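Local coordinates for protein NleG5-1 effector (Enterobacteria phage YYZ-2008, PDB 5VGC) that probably acts as a ubiquitin-protein transferase, a bacterial effector with a RING-related region and bound calcium ions, at residues Leu44-Arg49 with Glu79-Thr84. The protein carries 1 engineered substitution. Residues are numbered along the deposited sequence; the frame is centred on the assembly and turned at random.
Sequences LMVSIR and EHIERT
I81 packs against V46 and I48 in a buried, wholly apolar contact between a helix and a sheet. The strand 44-50 is the central one of a three-stranded antiparallel sheet, and helix 68-85 packs on one of its faces. V46 and I48 alternate along the strand with S47, and both start their side chains toward the helix. I81 starts its own toward the strand and meets the two of them with different branches. The end of its long arm does one job: CD1 of I81 lies 4.3 Å from CG2 of V46. Its short branch does the other: CG2 of I81 lies 4.2 Å from CD1 of I48. CG1 of I81 starts anti to the carbonyl carbon (chi1 -69°) and CG2 anti to the backbone N. The nearly extended chi2 of 158° then carries CD1 out to V46. The I48 and I81 side chains cross at a slant. The contact is light, burying 109 Å² over both sides, and the backbones stay well apart, with CA of I48 8.5 Å from CA of E82. Neighbours extend the apolar layer: I39 touches both V46 and I48, and L41 touches I81. I78 touches V46 and L85 touches I48. T32 of helix 22-34 also touches I48. E82 lies beside this layer, and its OE2 is hydrogen-bonded to both G59 N and S92 OG. The contact lies away from the calcium sites. This is an alpha+beta arrangement, with a helix packed on an antiparallel sheet through branched aliphatic side chains.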
loop_
_atom_site.group_PDB
_atom_site.type_symbol
_atom_site.label_atom_id
_atom_site.label_comp_id
_atom_site.label_asym_id
_atom_site.label_seq_id
_atom_site.Cartn_x
_atom_site.Cartn_y
_atom_site.Cartn_z
ATOM N N LEU A 44 7.032 28.093 31.039
ATOM C CA LEU A 44 7.840 27.361 30.054
ATOM C C LEU A 44 7.230 27.567 28.666
ATOM O O LEU A 44 5.996 27.563 28.515
ATOM C CB LEU A 44 7.900 25.853 30.349
ATOM C CG LEU A 44 8.609 25.322 31.600
ATOM C CD1 LEU A 44 7.721 25.461 32.826
ATOM C CD2 LEU A 44 9.026 23.868 31.409
ATOM N N MET A 45 8.100 27.729 27.669
ATOM C CA MET A 45 7.705 27.925 26.270
ATOM C C MET A 45 7.596 26.573 25.564
ATOM O O MET A 45 8.486 25.729 25.709
ATOM C CB MET A 45 8.768 28.756 25.522
ATOM C CG MET A 45 9.098 30.138 26.081
ATOM S SD MET A 45 10.697 30.796 25.519
ATOM C CE MET A 45 10.499 30.851 23.734
ATOM N N VAL A 46 6.512 26.368 24.812
ATOM C CA VAL A 46 6.409 25.243 23.858
ATOM C C VAL A 46 5.863 25.750 22.525
ATOM O O VAL A 46 4.931 26.564 22.494
ATOM C CB VAL A 46 5.535 24.056 24.363
ATOM C CG1 VAL A 46 6.335 23.140 25.274
ATOM C CG2 VAL A 46 4.286 24.534 25.069
ATOM N N SER A 47 6.452 25.265 21.430
ATOM C CA SER A 47 6.092 25.720 20.088
ATOM C C SER A 47 5.368 24.606 19.347
ATOM O O SER A 47 5.929 23.523 19.146
ATOM C CB SER A 47 7.348 26.136 19.314
ATOM O OG SER A 47 6.994 26.704 18.058
ATOM N N ILE A 48 4.128 24.872 18.950
ATOM C CA ILE A 48 3.353 23.931 18.157
ATOM C C ILE A 48 3.429 24.364 16.694
ATOM O O ILE A 48 3.055 25.503 16.355
ATOM C CB ILE A 48 1.878 23.881 18.603
ATOM C CG1 ILE A 48 1.760 23.700 20.123
ATOM C CG2 ILE A 48 1.130 22.768 17.897
ATOM C CD1 ILE A 48 2.607 22.602 20.733
ATOM N N ARG A 49 3.910 23.453 15.845
ATOM C CA ARG A 49 3.899 23.623 14.386
ATOM C C ARG A 49 2.977 22.577 13.750
ATOM O O ARG A 49 2.817 21.466 14.299
ATOM C CB ARG A 49 5.306 23.473 13.811
ATOM C CG ARG A 49 6.258 24.583 14.228
ATOM C CD ARG A 49 7.724 24.204 14.069
ATOM N NE ARG A 49 8.575 24.945 15.004
ATOM C CZ ARG A 49 9.851 24.660 15.274
ATOM N NH1 ARG A 49 10.469 23.637 14.687
ATOM N NH2 ARG A 49 10.519 25.407 16.151
ATOM N N GLU A 79 3.446 15.863 24.815
ATOM C CA GLU A 79 2.680 14.662 24.458
ATOM C C GLU A 79 1.189 14.868 24.685
ATOM O O GLU A 79 0.375 14.596 23.787
ATOM C CB GLU A 79 3.178 13.430 25.209
ATOM C CG GLU A 79 4.148 12.607 24.379
ATOM C CD GLU A 79 4.559 11.340 25.069
ATOM O OE1 GLU A 79 5.717 10.897 24.868
ATOM O OE2 GLU A 79 3.722 10.797 25.817
ATOM N N HIS A 80 0.842 15.360 25.880
ATOM C CA HIS A 80 -0.564 15.674 26.181
ATOM C C HIS A 80 -1.177 16.683 25.206
ATOM O O HIS A 80 -2.254 16.454 24.658
ATOM C CB HIS A 80 -0.753 16.205 27.596
ATOM C CG HIS A 80 -2.199 16.291 27.998
ATOM N ND1 HIS A 80 -2.947 17.436 27.853
ATOM C CD2 HIS A 80 -3.036 15.361 28.519
ATOM C CE1 HIS A 80 -4.177 17.212 28.282
ATOM N NE2 HIS A 80 -4.256 15.962 28.693
ATOM N N ILE A 81 -0.496 17.792 24.987
ATOM C CA ILE A 81 -1.039 18.802 24.082
ATOM C C ILE A 81 -1.268 18.196 22.700
ATOM O O ILE A 81 -2.332 18.389 22.092
ATOM C CB ILE A 81 -0.131 20.049 23.984
ATOM C CG1 ILE A 81 -0.149 20.816 25.303
ATOM C CG2 ILE A 81 -0.596 20.972 22.859
ATOM C CD1 ILE A 81 1.061 21.703 25.485
ATOM N N GLU A 82 -0.264 17.465 22.220
ATOM C CA GLU A 82 -0.343 16.769 20.939
ATOM C C GLU A 82 -1.544 15.835 20.907
ATOM O O GLU A 82 -2.335 15.891 19.965
ATOM C CB GLU A 82 0.948 15.997 20.639
ATOM C CG GLU A 82 2.070 16.885 20.150
ATOM C CD GLU A 82 3.368 16.132 19.904
ATOM O OE1 GLU A 82 3.471 14.938 20.298
ATOM O OE2 GLU A 82 4.277 16.743 19.298
ATOM N N ARG A 83 -1.685 14.988 21.921
ATOM C CA ARG A 83 -2.830 14.086 21.943
ATOM C C ARG A 83 -4.164 14.851 21.972
ATOM O O ARG A 83 -5.118 14.465 21.308
ATOM C CB ARG A 83 -2.756 13.111 23.121
ATOM C CG ARG A 83 -1.737 12.011 22.944
ATOM C CD ARG A 83 -2.011 10.847 23.873
ATOM N NE ARG A 83 -0.843 9.977 23.848
ATOM C CZ ARG A 83 -0.630 8.996 22.966
ATOM N NH1 ARG A 83 -1.494 8.713 21.986
ATOM N NH2 ARG A 83 0.476 8.294 23.043
ATOM N N THR A 84 -4.220 15.939 22.733
ATOM C CA THR A 84 -5.454 16.703 22.855
ATOM C C THR A 84 -5.806 17.368 21.526
ATOM O O THR A 84 -6.958 17.328 21.109
ATOM C CB THR A 84 -5.376 17.735 24.004
ATOM O OG1 THR A 84 -4.929 17.081 25.202
ATOM C CG2 THR A 84 -6.729 18.361 24.257
#